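Local coordinates for protein serine protease inhibitor 1 (Coprinopsis cinerea, PDB 3VWC) that probably inhibits serine-type endopeptidases, and is built as a single-chain beta-trefoil, at residues 18-23 with 29-34; 87-92 with 96-101. One frame throughout, in Å; residues are numbered along the deposited sequence. Where two conformers were deposited one is given.

Contact 1: residues 18-23 with 29-34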
loop_
_atom_site.group_PDB
_atom_site.type_symbol
_atom_site.label_atom_id
_atom_site.label_comp_id
_atom_site.label_asym_id
_atom_site.label_seq_id
_atom_site.Cartn_x
_atom_site.Cartn_y
_atom_site.Cartn_z
ATOM N N VAL A 18 -1.926 -1.792 7.286
ATOM C CA VAL A 18 -0.664 -1.775 6.571
ATOM C C VAL A 18 0.157 -0.528 6.964
ATOM O O VAL A 18 -0.409 0.566 7.083
ATOM C CB VAL A 18 -1.027 -1.735 5.072
ATOM C CG1 VAL A 18 0.207 -1.597 4.202
ATOM C CG2 VAL A 18 -1.848 -2.984 4.720
ATOM N N GLY A 19 1.454 -0.693 7.223
ATOM C CA GLY A 19 2.270 0.484 7.514
ATOM C C GLY A 19 3.540 0.064 8.228
ATOM O O GLY A 19 4.143 -0.961 7.882
ATOM N N ARG A 20 3.976 0.872 9.202
ATOM C CA ARG A 20 5.263 0.673 9.832
ATOM C C ARG A 20 5.049 0.453 11.311
ATOM O O ARG A 20 4.212 1.111 11.930
ATOM C CB ARG A 20 6.173 1.869 9.525
ATOM C CG ARG A 20 6.667 1.919 8.090
ATOM C CD ARG A 20 7.203 3.299 7.669
ATOM N NE ARG A 20 8.452 3.612 8.399
ATOM C CZ ARG A 20 9.080 4.786 8.331
ATOM N NH1 ARG A 20 8.599 5.788 7.606
ATOM N NH2 ARG A 20 10.193 4.974 9.045
ATOM N N PRO A 21 5.842 -0.465 11.901
ATOM C CA PRO A 21 5.663 -0.798 13.324
ATOM C C PRO A 21 6.307 0.253 14.235
ATOM O O PRO A 21 6.975 1.156 13.741
ATOM C CB PRO A 21 6.443 -2.113 13.456
ATOM C CG PRO A 21 7.531 -1.996 12.480
ATOM C CD PRO A 21 6.877 -1.290 11.264
ATOM N N LEU A 22 6.096 0.112 15.556
ATOM C CA LEU A 22 6.606 1.086 16.536
ATOM C C LEU A 22 8.139 1.046 16.606
ATOM O O LEU A 22 8.776 2.091 16.665
ATOM C CB LEU A 22 5.995 0.832 17.929
ATOM C CG LEU A 22 6.203 1.947 18.973
ATOM C CD1 LEU A 22 5.374 3.190 18.627
ATOM C CD2 LEU A 22 5.898 1.461 20.402
ATOM N N ALA A 23 8.733 -0.137 16.494
ATOM C CA ALA A 23 10.198 -0.247 16.585
ATOM C C ALA A 23 10.842 -0.330 15.216
ATOM O O ALA A 23 10.641 -1.308 14.500
ATOM C CB ALA A 23 10.606 -1.456 17.408
ATOM N N LEU A 29 18.180 3.449 5.989
ATOM C CA LEU A 29 17.878 2.378 5.070
ATOM C C LEU A 29 16.373 2.332 4.817
ATOM O O LEU A 29 15.583 2.665 5.690
ATOM C CB LEU A 29 18.336 1.017 5.630
ATOM C CG LEU A 29 19.851 0.809 5.747
ATOM C CD1 LEU A 29 20.115 -0.650 6.095
ATOM C CD2 LEU A 29 20.531 1.166 4.446
ATOM N N PRO A 30 15.993 1.929 3.596
ATOM C CA PRO A 30 14.535 1.838 3.326
ATOM C C PRO A 30 13.843 0.937 4.346
ATOM O O PRO A 30 14.396 -0.118 4.738
ATOM C CB PRO A 30 14.505 1.166 1.951
ATOM C CG PRO A 30 15.727 1.705 1.275
ATOM C CD PRO A 30 16.790 1.646 2.392
ATOM N N LYS A 31 12.662 1.335 4.775
ATOM C CA LYS A 31 11.972 0.627 5.840
ATOM C C LYS A 31 10.840 -0.195 5.253
ATOM O O LYS A 31 10.064 0.307 4.402
ATOM C CB LYS A 31 11.431 1.594 6.881
ATOM C CG LYS A 31 12.548 2.403 7.610
ATOM C CD LYS A 31 13.291 1.484 8.587
ATOM C CE LYS A 31 14.487 2.259 9.204
ATOM N NZ LYS A 31 15.732 2.202 8.339
ATOM N N ARG A 32 10.645 -1.414 5.758
ATOM C CA ARG A 32 9.596 -2.282 5.195
ATOM C C ARG A 32 8.219 -1.759 5.542
ATOM O O ARG A 32 7.930 -1.391 6.697
ATOM C CB ARG A 32 9.728 -3.708 5.725
ATOM C CG ARG A 32 10.866 -4.510 5.110
ATOM C CD ARG A 32 10.927 -5.914 5.783
ATOM N NE ARG A 32 12.137 -6.631 5.400
ATOM C CZ ARG A 32 12.322 -7.955 5.479
ATOM N NH1 ARG A 32 11.342 -8.805 5.868
ATOM N NH2 ARG A 32 13.476 -8.439 5.056
ATOM N N ILE A 33 7.351 -1.804 4.528
ATOM C CA ILE A 33 5.935 -1.640 4.772
ATOM C C ILE A 33 5.328 -2.997 5.018
ATOM O O ILE A 33 5.602 -3.930 4.296
ATOM C CB ILE A 33 5.215 -0.914 3.595
ATOM C CG1 ILE A 33 5.772 0.514 3.373
ATOM C CG2 ILE A 33 3.701 -0.878 3.869
ATOM C CD1 ILE A 33 5.707 1.403 4.576
ATOM N N ARG A 34 4.616 -3.111 6.132
ATOM C CA ARG A 34 4.198 -4.436 6.620
ATOM C C ARG A 34 2.686 -4.529 6.866
ATOM O O ARG A 34 1.997 -3.519 7.073
ATOM C CB ARG A 34 4.942 -4.807 7.901
ATOM C CG ARG A 34 6.443 -4.565 7.883
ATOM C CD ARG A 34 6.973 -4.687 9.325
ATOM N NE ARG A 34 8.390 -4.356 9.400
ATOM C CZ ARG A 34 9.358 -5.260 9.383
ATOM N NH1 ARG A 34 9.066 -6.549 9.211
ATOM N NH2 ARG A 34 10.626 -4.889 9.537
#

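Contact 2: residues 87-92 with 96-101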
loop_
_atom_site.group_PDB
_atom_site.type_symbol
_atom_site.label_atom_id
_atom_site.label_comp_id
_atom_site.label_asym_id
_atom_site.label_seq_id
_atom_site.Cartn_x
_atom_site.Cartn_y
_atom_site.Cartn_z
ATOM N N THR A 87 -6.895 3.053 -7.634
ATOM C CA THR A 87 -8.144 2.947 -8.392
ATOM C C THR A 87 -9.226 2.337 -7.505
ATOM O O THR A 87 -9.046 1.215 -6.990
ATOM C CB THR A 87 -7.928 2.015 -9.593
ATOM O OG1 THR A 87 -6.823 2.488 -10.404
ATOM C CG2 THR A 87 -9.166 2.040 -10.496
ATOM N N HIS A 88 -10.401 2.960 -7.468
ATOM C CA HIS A 88 -11.541 2.400 -6.772
ATOM C C HIS A 88 -11.943 1.077 -7.465
ATOM O O HIS A 88 -12.021 1.010 -8.715
ATOM C CB HIS A 88 -12.755 3.325 -6.937
ATOM C CG HIS A 88 -12.899 4.347 -5.862
ATOM N ND1 HIS A 88 -13.527 4.075 -4.662
ATOM C CD2 HIS A 88 -12.587 5.663 -5.835
ATOM C CE1 HIS A 88 -13.553 5.173 -3.927
ATOM N NE2 HIS A 88 -12.997 6.151 -4.618
ATOM N N GLN A 89 -12.278 0.086 -6.653
ATOM C CA GLN A 89 -12.904 -1.159 -7.139
ATOM C C GLN A 89 -14.225 -1.342 -6.409
ATOM O O GLN A 89 -14.337 -2.152 -5.492
ATOM C CB GLN A 89 -11.992 -2.378 -6.936
ATOM C CG GLN A 89 -10.570 -2.164 -7.491
ATOM C CD GLN A 89 -10.544 -2.035 -9.014
ATOM O OE1 GLN A 89 -11.517 -2.386 -9.719
ATOM N NE2 GLN A 89 -9.424 -1.497 -9.549
ATOM N N PRO A 90 -15.282 -0.622 -6.881
ATOM C CA PRO A 90 -16.554 -0.571 -6.119
ATOM C C PRO A 90 -17.300 -1.908 -6.016
ATOM O O PRO A 90 -18.089 -2.095 -5.103
ATOM C CB PRO A 90 -17.435 0.358 -6.956
ATOM C CG PRO A 90 -16.549 1.102 -7.838
ATOM C CD PRO A 90 -15.254 0.325 -8.018
ATOM N N GLN A 91 -16.978 -2.815 -6.936
ATOM C CA GLN A 91 -17.483 -4.186 -6.935
ATOM C C GLN A 91 -16.985 -4.969 -5.742
ATOM O O GLN A 91 -17.504 -6.074 -5.446
ATOM C CB GLN A 91 -17.179 -4.897 -8.276
ATOM C CG GLN A 91 -15.686 -5.262 -8.464
ATOM C CD GLN A 91 -14.811 -4.155 -9.086
ATOM O OE1 GLN A 91 -15.086 -2.962 -8.991
ATOM N NE2 GLN A 91 -13.683 -4.575 -9.666
ATOM N N HIS A 92 -15.967 -4.411 -5.052
ATOM C CA HIS A 92 -15.392 -5.046 -3.863
ATOM C C HIS A 92 -15.693 -4.288 -2.573
ATOM O O HIS A 92 -15.195 -4.643 -1.490
ATOM C CB HIS A 92 -13.873 -5.272 -4.003
ATOM C CG HIS A 92 -13.508 -6.235 -5.075
ATOM N ND1 HIS A 92 -13.756 -7.589 -4.974
ATOM C CD2 HIS A 92 -12.840 -6.064 -6.239
ATOM C CE1 HIS A 92 -13.292 -8.194 -6.058
ATOM N NE2 HIS A 92 -12.750 -7.286 -6.847
ATOM N N VAL A 96 -12.711 0.514 -1.238
ATOM C CA VAL A 96 -11.719 -0.491 -1.634
ATOM C C VAL A 96 -10.982 -0.121 -2.944
ATOM O O VAL A 96 -11.611 0.306 -3.924
ATOM C CB VAL A 96 -12.389 -1.874 -1.779
ATOM C CG1 VAL A 96 -11.394 -2.920 -2.256
ATOM C CG2 VAL A 96 -12.987 -2.328 -0.419
ATOM N N PHE A 97 -9.658 -0.302 -2.953
ATOM C CA PHE A 97 -8.788 0.162 -4.044
ATOM C C PHE A 97 -7.786 -0.905 -4.412
ATOM O O PHE A 97 -7.334 -1.670 -3.543
ATOM C CB PHE A 97 -7.990 1.400 -3.559
ATOM C CG PHE A 97 -8.867 2.593 -3.270
ATOM C CD1 PHE A 97 -9.493 2.731 -2.024
ATOM C CD2 PHE A 97 -9.107 3.541 -4.263
ATOM C CE1 PHE A 97 -10.373 3.799 -1.786
ATOM C CE2 PHE A 97 -9.848 4.709 -3.943
ATOM C CZ PHE A 97 -10.494 4.814 -2.738
ATOM N N THR A 98 -7.291 -0.833 -5.648
ATOM C CA THR A 98 -5.957 -1.380 -5.993
ATOM C C THR A 98 -4.942 -0.239 -6.038
ATOM O O THR A 98 -5.296 0.937 -6.218
ATOM C CB THR A 98 -5.967 -2.079 -7.377
ATOM O OG1 THR A 98 -6.543 -1.170 -8.337
ATOM C CG2 THR A 98 -6.878 -3.322 -7.294
ATOM N N VAL A 99 -3.664 -0.599 -5.849
ATOM C CA VAL A 99 -2.567 0.385 -5.839
ATOM C C VAL A 99 -1.503 -0.159 -6.770
ATOM O O VAL A 99 -0.864 -1.181 -6.451
ATOM C CB VAL A 99 -1.979 0.579 -4.408
ATOM C CG1 VAL A 99 -0.903 1.646 -4.456
ATOM C CG2 VAL A 99 -3.077 0.950 -3.452
ATOM N N VAL A 100 -1.323 0.474 -7.953
ATOM C CA VAL A 100 -0.448 -0.050 -8.996
ATOM C C VAL A 100 0.630 0.973 -9.368
ATOM O O VAL A 100 0.358 2.144 -9.516
ATOM C CB VAL A 100 -1.247 -0.436 -10.279
ATOM C CG1 VAL A 100 -0.307 -0.961 -11.359
ATOM C CG2 VAL A 100 -2.205 -1.567 -9.921
ATOM N N ASN A 101 1.888 0.544 -9.409
ATOM C CA ASN A 101 2.943 1.539 -9.659
ATOM C C ASN A 101 2.757 2.139 -11.069
ATOM O O ASN A 101 2.659 1.379 -12.037
ATOM C CB ASN A 101 4.338 0.892 -9.513
ATOM C CG ASN A 101 5.404 1.920 -9.310
ATOM O OD1 ASN A 101 5.740 2.295 -8.164
ATOM N ND2 ASN A 101 6.059 2.268 -10.405
HETATM O O HOH W 1 -4.820 0.914 -9.366
HETATM O O HOH W 2 -14.095 1.459 -4.180
#

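Contact 1: residues 18-23 with 29-34
G19 and R34 form an antiparallel hydrogen-bonded pair, each lending its N-H to the other's carbonyl: G19 N to R34 O at 2.9 Å, R34 N to G19 O at 2.8 Å. Residue 19 has backbone angles, phi strongly positive, at which a CB would jam against the carbonyl oxygen of V18, hence glycine. R34 O also receives the CA-H of V18, a weaker C-H...O contact at 3.2 Å from V18 CA.

Beside this bridge V18 and I33 cross at about a right angle, branch to branch: in one of V18's two conformers its CG1 lies 3.6 Å from I33 CG2, both methyls standing anti to their own backbone N. On the other side the chains diverge toward R20 and K31, and side chains take over. The longer arm of I33 bends at chi2 (-57°), putting I33 CD1 3.7 Å from R20 CG, against the aliphatic part of the arginine. From there R20 bends at chi3 (68°), and R20 NH2 lies 3.8 Å from K31 CG, a plain van der Waals contact made obliquely. K31 curls away from R20, and its NZ bonds to L29 O. P21 meets R34, whose chain runs extended from CG to NE across the proline ring, with P21 CD 3.9 Å from R34 NE. Both arginine ends are fixed elsewhere, R20 by a salt bridge from NH2 to E24 and a hydrogen bond from NH1 to C59 O, R34 by a bond from NH1 to L117 O.

The two segments belong to the hairpin of strands 18-19 and 31-35 in the beta-trefoil. Strand 31-35 continues the sheet into strand 70-73 through backbone bonds of K31 to A73 and I33 to L71, while I33 also packs on V64 of strand 62-67.

Contact 2: residues 87-92 with 96-101
The beta hairpin of strands 84-88 and 96-101 ends here, where its first strand gives way to a 3-10 turn at 90-92. T87 and T98 are a hydrogen-bonded antiparallel pair, T87 N to T98 O and T98 N to T87 O, both 3.0 Å; H88 and F97 follow as a non-hydrogen-bonded pair. Q89 N then donates to V96 O at 2.8 Å, almost straight (174° at the hydrogen).

The side chains of H88 and F97 run alongside each other in the same direction, their rings meeting obliquely with the planes tilted by 43°. F97 CE2 sits over the centre of one imidazole face, and F97 CZ comes 3.3 Å from H88 CE1. A water in the plane of the imidazole, at its edge, joins H88 ND1 to V96 O.

Within the beta-trefoil, strand 96-101 runs between strands 84-88 and 141-145, and F97 packs edge-to-face with F143 of the latter. Across the hairpin, Q89 bends at chi2 (-66°) so that its NE2 donates a hydrogen bond to T98 OG1 (3.1 Å), the acceptor lying in the amide plane. A second water links that hydroxyl to T87 OG1. Q89 OE1 accepts from Q91 NE2, while V96 CG1 packs 3.8 Å from H92 CB, and H92 NE2 bonds to Y135 N.

How the contacts relate
Both contacts lie within beta hairpins at the two outer ends of one antiparallel sheet, on opposite sides of the chain's centre; their own centres are about 22 Å apart and their nearest atoms about 9 Å. No strand is common to them. Contact 1 is the more buried: a single bridge holds its backbones, and beyond it aliphatic arms, a proline ring and arginine side chains do the packing, with the charged ends of R20 and R34 bonded to other parts of the chain. Contact 2, partly buried, keeps a longer strand pairing and mixes an aromatic pair with amide, hydroxyl and water bonds that cross directly between its segments, with no arginine or lysine taking part.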